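Response regulator CheY-like protein (Mesorhizobium loti, PDB 3SNK) forms the N-terminal, CheY-like receiver-type domain of a longer pilus assembly protein that probably binds and hydrolyses ATP. Local coordinates at residues R82-E96 and L105-L118. Numbering follows the deposited sequence.
Sequences RALWATVPLIAVSDE and LVRMNASDWLHKPL
The flat guanidinium of R82 meets M108 and N109 at its edge: NE reaches M108 O at 2.8 Å, the oxygen lying slightly out of the guanidinium plane, while NH2 gives N109 O a nearly straight bond (173°) from above the plane of that carbonyl. The contact belongs to the last beta-alpha-beta unit of a CheY-like receiver fold, in which strand 112-115 closes one side of the parallel sheet. NH1 and NH2 together grip V88 O end-on; in this conformer four bonds to three backbone carbonyls hold the group and link R82, at the end of helix 78-82, and the loop before strand 90-94 to the M108-N109 backbone. The W113 ring carries L105 CD2 over the centre of one face, 3.4 Å above its plane, with V106 CG2 and A110 CB at its edge; A92 CB approaches obliquely. The H115 ring has E96 N near its edge.

Backbone bonds S111 N to L90 O, A92 N to D112 O, L114 N to A92 O (2.7 Å), S94 N to L114 O and K116 N to S94 O join strand 90-94 to the S111-K116 backbone in parallel register. On the face of A92, its CB packs on L105 CD1 at 3.7 Å, beneath the crossover helix. On the other face, I91 has CG1 anti to the carbonyl carbon (chi1 -65°), which turns CG2 onto L114 CD1 at 3.6 Å, and CG1 lies alongside D112 OD2; A126 and V127 of helix 120-129 cover I91. An alanine at I91 would remove both branches and is likely to open a gap beside L114 CD1 and under helix 120-129. K116 crosses V93 and sends NZ to salt bridges with D23 and D66. Beyond the cis peptide to P117, L118 CD2 rests 3.8 Å from V93 CG2.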
loop_
_atom_site.group_PDB
_atom_site.type_symbol
_atom_site.label_atom_id
_atom_site.label_comp_id
_atom_site.label_asym_id
_atom_site.label_seq_id
_atom_site.Cartn_x
_atom_site.Cartn_y
_atom_site.Cartn_z
ATOM N N ARG A 82 3.728 -9.678 5.029
ATOM C CA ARG A 82 3.983 -8.271 5.362
ATOM C C ARG A 82 5.404 -8.149 5.935
ATOM O O ARG A 82 6.105 -7.186 5.628
ATOM C CB ARG A 82 2.934 -7.721 6.346
ATOM C CG ARG A 82 2.961 -6.202 6.544
ATOM C CD ARG A 82 3.921 -5.744 7.649
ATOM N NE ARG A 82 3.720 -4.336 7.981
ATOM C CZ ARG A 82 4.505 -3.339 7.577
ATOM N NH1 ARG A 82 5.603 -3.592 6.876
ATOM N NH2 ARG A 82 4.207 -2.084 7.889
ATOM N N ALA A 83 5.833 -9.142 6.756
ATOM C CA ALA A 83 7.183 -9.165 7.368
ATOM C C ALA A 83 8.293 -9.259 6.327
ATOM O O ALA A 83 9.432 -8.961 6.660
ATOM C CB ALA A 83 7.300 -10.299 8.377
ATOM N N LEU A 84 7.997 -9.662 5.073
ATOM C CA LEU A 84 8.997 -9.696 3.992
ATOM C C LEU A 84 9.456 -8.269 3.655
ATOM O O LEU A 84 10.598 -8.057 3.220
ATOM C CB LEU A 84 8.438 -10.374 2.712
ATOM C CG LEU A 84 8.135 -11.878 2.783
ATOM C CD1 LEU A 84 7.344 -12.325 1.556
ATOM C CD2 LEU A 84 9.418 -12.716 2.915
ATOM N N TRP A 85 8.548 -7.302 3.863
ATOM C CA TRP A 85 8.734 -5.866 3.632
ATOM C C TRP A 85 9.375 -5.183 4.845
ATOM O O TRP A 85 9.585 -3.977 4.825
ATOM C CB TRP A 85 7.380 -5.212 3.311
ATOM C CG TRP A 85 6.800 -5.684 2.020
ATOM C CD1 TRP A 85 6.016 -6.788 1.826
ATOM C CD2 TRP A 85 7.160 -5.216 0.716
ATOM N NE1 TRP A 85 5.759 -6.954 0.487
ATOM C CE2 TRP A 85 6.445 -5.994 -0.219
ATOM C CE3 TRP A 85 7.975 -4.169 0.249
ATOM C CZ2 TRP A 85 6.545 -5.779 -1.596
ATOM C CZ3 TRP A 85 8.042 -3.931 -1.114
ATOM C CH2 TRP A 85 7.342 -4.735 -2.020
ATOM N N ALA A 86 9.705 -5.957 5.892
ATOM C CA ALA A 86 10.331 -5.511 7.135
ATOM C C ALA A 86 9.529 -4.334 7.719
ATOM O O ALA A 86 8.300 -4.420 7.724
ATOM C CB ALA A 86 11.813 -5.167 6.908
ATOM N N THR A 87 10.164 -3.261 8.187
ATOM C CA THR A 87 9.370 -2.206 8.810
ATOM C C THR A 87 9.128 -0.990 7.903
ATOM O O THR A 87 8.973 0.128 8.406
ATOM C CB THR A 87 9.975 -1.784 10.161
ATOM O OG1 THR A 87 11.387 -1.596 10.029
ATOM C CG2 THR A 87 9.636 -2.756 11.280
ATOM N N VAL A 88 9.004 -1.203 6.593
ATOM C CA VAL A 88 8.678 -0.053 5.756
ATOM C C VAL A 88 7.212 0.362 6.093
ATOM O O VAL A 88 6.387 -0.528 6.357
ATOM C CB VAL A 88 8.885 -0.285 4.225
ATOM C CG1 VAL A 88 10.268 -0.833 3.912
ATOM C CG2 VAL A 88 7.813 -1.180 3.642
ATOM N N PRO A 89 6.894 1.667 6.128
ATOM C CA PRO A 89 5.494 2.073 6.330
ATOM C C PRO A 89 4.579 1.465 5.276
ATOM O O PRO A 89 4.936 1.345 4.087
ATOM C CB PRO A 89 5.528 3.605 6.189
ATOM C CG PRO A 89 6.961 3.980 6.404
ATOM C CD PRO A 89 7.769 2.837 5.897
ATOM N N LEU A 90 3.389 1.070 5.726
ATOM C CA LEU A 90 2.392 0.470 4.882
ATOM C C LEU A 90 1.137 1.312 4.937
ATOM O O LEU A 90 0.635 1.628 6.023
ATOM C CB LEU A 90 2.130 -0.989 5.340
ATOM C CG LEU A 90 0.888 -1.717 4.754
ATOM C CD1 LEU A 90 1.033 -1.926 3.278
ATOM C CD2 LEU A 90 0.708 -3.111 5.413
ATOM N N ILE A 91 0.672 1.741 3.775
ATOM C CA ILE A 91 -0.560 2.536 3.709
ATOM C C ILE A 91 -1.603 1.608 3.158
ATOM O O ILE A 91 -1.423 1.076 2.058
ATOM C CB ILE A 91 -0.416 3.868 2.932
ATOM C CG1 ILE A 91 0.558 4.801 3.672
ATOM C CG2 ILE A 91 -1.792 4.551 2.760
ATOM C CD1 ILE A 91 1.159 5.927 2.803
ATOM N N ALA A 92 -2.653 1.351 3.948
ATOM C CA ALA A 92 -3.709 0.448 3.494
ATOM C C ALA A 92 -4.892 1.241 2.983
ATOM O O ALA A 92 -5.321 2.209 3.607
ATOM C CB ALA A 92 -4.137 -0.480 4.615
ATOM N N VAL A 93 -5.393 0.838 1.807
ATOM C CA VAL A 93 -6.564 1.424 1.180
ATOM C C VAL A 93 -7.556 0.289 1.020
ATOM O O VAL A 93 -7.228 -0.774 0.476
ATOM C CB VAL A 93 -6.275 2.165 -0.163
ATOM C CG1 VAL A 93 -7.519 2.905 -0.661
ATOM C CG2 VAL A 93 -5.099 3.124 -0.022
ATOM N N SER A 94 -8.766 0.498 1.513
ATOM C CA SER A 94 -9.795 -0.512 1.373
ATOM C C SER A 94 -11.156 0.120 1.360
ATOM O O SER A 94 -11.316 1.285 1.732
ATOM C CB SER A 94 -9.705 -1.519 2.523
ATOM O OG SER A 94 -10.249 -0.984 3.721
ATOM N N ASP A 95 -12.156 -0.680 0.992
ATOM C CA ASP A 95 -13.565 -0.318 1.133
ATOM C C ASP A 95 -13.897 -0.735 2.577
ATOM O O ASP A 95 -12.962 -0.983 3.340
ATOM C CB ASP A 95 -14.411 -1.029 0.061
ATOM C CG ASP A 95 -14.153 -0.513 -1.344
ATOM O OD1 ASP A 95 -14.532 0.656 -1.630
ATOM O OD2 ASP A 95 -13.580 -1.272 -2.161
ATOM N N GLU A 96 -15.163 -0.841 2.964
ATOM C CA GLU A 96 -15.479 -1.267 4.333
ATOM C C GLU A 96 -15.099 -2.725 4.532
ATOM O O GLU A 96 -15.225 -3.535 3.608
ATOM C CB GLU A 96 -16.972 -1.056 4.663
ATOM C CG GLU A 96 -17.218 -0.855 6.152
ATOM C CD GLU A 96 -18.555 -1.351 6.672
ATOM O OE1 GLU A 96 -19.604 -0.844 6.210
ATOM O OE2 GLU A 96 -18.551 -2.226 7.568
ATOM N N LEU A 105 -5.978 -6.801 9.306
ATOM C CA LEU A 105 -5.442 -5.480 8.990
ATOM C C LEU A 105 -4.653 -4.910 10.195
ATOM O O LEU A 105 -3.573 -4.366 10.007
ATOM C CB LEU A 105 -6.531 -4.487 8.513
ATOM C CG LEU A 105 -6.030 -3.103 8.057
ATOM C CD1 LEU A 105 -5.002 -3.206 6.932
ATOM C CD2 LEU A 105 -7.163 -2.218 7.636
ATOM N N VAL A 106 -5.170 -5.072 11.417
ATOM C CA VAL A 106 -4.482 -4.631 12.623
ATOM C C VAL A 106 -3.116 -5.351 12.712
ATOM O O VAL A 106 -2.109 -4.686 12.924
ATOM C CB VAL A 106 -5.312 -4.797 13.921
ATOM C CG1 VAL A 106 -4.429 -4.653 15.160
ATOM C CG2 VAL A 106 -6.458 -3.798 13.973
ATOM N N ARG A 107 -3.084 -6.677 12.483
ATOM C CA ARG A 107 -1.853 -7.461 12.563
ATOM C C ARG A 107 -0.868 -7.084 11.470
ATOM O O ARG A 107 0.327 -7.271 11.652
ATOM C CB ARG A 107 -2.137 -8.962 12.504
ATOM C CG ARG A 107 -2.881 -9.480 13.718
ATOM C CD ARG A 107 -2.717 -10.980 13.865
ATOM N NE ARG A 107 -3.329 -11.723 12.764
ATOM C CZ ARG A 107 -4.596 -12.126 12.746
ATOM N NH1 ARG A 107 -5.402 -11.854 13.767
ATOM N NH2 ARG A 107 -5.067 -12.804 11.707
HETATM N N MSE A 108 -1.362 -6.570 10.338
HETATM C CA MSE A 108 -0.513 -6.126 9.237
HETATM C C MSE A 108 0.190 -4.808 9.535
HETATM O O MSE A 108 1.061 -4.417 8.776
HETATM C CB MSE A 108 -1.284 -6.063 7.925
HETATM C CG MSE A 108 -1.398 -7.457 7.319
HETATM SE SE MSE A 108 -2.454 -7.214 5.809
HETATM C CE MSE A 108 -0.945 -6.793 4.590
ATOM N N ASN A 109 -0.149 -4.137 10.639
ATOM C CA ASN A 109 0.597 -2.989 11.127
ATOM C C ASN A 109 0.801 -1.898 10.035
ATOM O O ASN A 109 1.938 -1.519 9.687
ATOM C CB ASN A 109 1.969 -3.490 11.696
ATOM C CG ASN A 109 2.719 -2.457 12.484
ATOM O OD1 ASN A 109 2.212 -1.386 12.800
ATOM N ND2 ASN A 109 3.940 -2.765 12.854
ATOM N N ALA A 110 -0.324 -1.408 9.508
ATOM C CA ALA A 110 -0.353 -0.317 8.552
ATOM C C ALA A 110 -0.333 0.993 9.319
ATOM O O ALA A 110 -0.898 1.066 10.409
ATOM C CB ALA A 110 -1.594 -0.421 7.675
ATOM N N SER A 111 0.353 2.021 8.797
ATOM C CA SER A 111 0.412 3.316 9.487
ATOM C C SER A 111 -0.866 4.083 9.234
ATOM O O SER A 111 -1.344 4.796 10.121
ATOM C CB SER A 111 1.610 4.131 9.017
ATOM O OG SER A 111 1.456 4.557 7.671
ATOM N N ASP A 112 -1.446 3.914 8.026
ATOM C CA ASP A 112 -2.670 4.609 7.684
ATOM C C ASP A 112 -3.706 3.662 7.058
ATOM O O ASP A 112 -3.355 2.779 6.289
ATOM C CB ASP A 112 -2.367 5.796 6.734
ATOM C CG ASP A 112 -1.311 6.783 7.247
ATOM O OD1 ASP A 112 -1.673 7.692 8.016
ATOM O OD2 ASP A 112 -0.125 6.644 6.863
ATOM N N TRP A 113 -4.980 3.865 7.403
ATOM C CA TRP A 113 -6.122 3.140 6.855
ATOM C C TRP A 113 -7.006 4.101 6.037
ATOM O O TRP A 113 -7.859 4.775 6.601
ATOM C CB TRP A 113 -6.955 2.511 7.963
ATOM C CG TRP A 113 -6.354 1.384 8.753
ATOM C CD1 TRP A 113 -5.093 0.863 8.661
ATOM C CD2 TRP A 113 -7.002 0.693 9.819
ATOM N NE1 TRP A 113 -4.919 -0.118 9.612
ATOM C CE2 TRP A 113 -6.084 -0.252 10.329
ATOM C CE3 TRP A 113 -8.292 0.763 10.380
ATOM C CZ2 TRP A 113 -6.422 -1.140 11.355
ATOM C CZ3 TRP A 113 -8.618 -0.108 11.405
ATOM C CH2 TRP A 113 -7.684 -1.032 11.896
ATOM N N LEU A 114 -6.813 4.159 4.726
ATOM C CA LEU A 114 -7.581 5.076 3.887
ATOM C C LEU A 114 -8.767 4.357 3.274
ATOM O O LEU A 114 -8.670 3.175 2.937
ATOM C CB LEU A 114 -6.681 5.710 2.815
ATOM C CG LEU A 114 -5.371 6.376 3.343
ATOM C CD1 LEU A 114 -4.484 6.833 2.192
ATOM C CD2 LEU A 114 -5.663 7.556 4.280
ATOM N N HIS A 115 -9.908 5.048 3.204
ATOM C CA HIS A 115 -11.175 4.524 2.703
ATOM C C HIS A 115 -11.456 5.092 1.311
ATOM O O HIS A 115 -11.347 6.301 1.108
ATOM C CB HIS A 115 -12.298 4.859 3.713
ATOM C CG HIS A 115 -13.641 4.266 3.400
ATOM N ND1 HIS A 115 -13.893 2.910 3.561
ATOM C CD2 HIS A 115 -14.788 4.880 3.010
ATOM C CE1 HIS A 115 -15.165 2.736 3.222
ATOM N NE2 HIS A 115 -15.746 3.892 2.878
ATOM N N LYS A 116 -11.802 4.208 0.353
ATOM C CA LYS A 116 -12.100 4.540 -1.044
ATOM C C LYS A 116 -13.484 5.211 -1.202
ATOM O O LYS A 116 -14.443 4.752 -0.573
ATOM C CB LYS A 116 -12.048 3.280 -1.910
ATOM C CG LYS A 116 -10.761 3.106 -2.693
ATOM C CD LYS A 116 -10.848 1.868 -3.577
ATOM C CE LYS A 116 -9.599 1.617 -4.379
ATOM N NZ LYS A 116 -9.743 0.400 -5.212
ATOM N N PRO A 117 -13.640 6.266 -2.047
ATOM C CA PRO A 117 -12.615 6.935 -2.878
ATOM C C PRO A 117 -11.731 7.851 -2.039
ATOM O O PRO A 117 -12.249 8.661 -1.261
ATOM C CB PRO A 117 -13.458 7.709 -3.908
ATOM C CG PRO A 117 -14.737 8.029 -3.196
ATOM C CD PRO A 117 -14.970 6.900 -2.214
ATOM N N LEU A 118 -10.400 7.698 -2.143
ATOM C CA LEU A 118 -9.533 8.545 -1.325
ATOM C C LEU A 118 -9.384 9.918 -1.944
ATOM O O LEU A 118 -9.301 10.040 -3.166
ATOM C CB LEU A 118 -8.145 7.934 -1.000
ATOM C CG LEU A 118 -7.272 7.293 -2.100
ATOM C CD1 LEU A 118 -6.605 8.334 -3.003
ATOM C CD2 LEU A 118 -6.153 6.502 -1.463
HETATM O O HOH W 1 3.166 0.743 8.549
HETATM O O HOH W 2 -8.263 0.929 4.851
#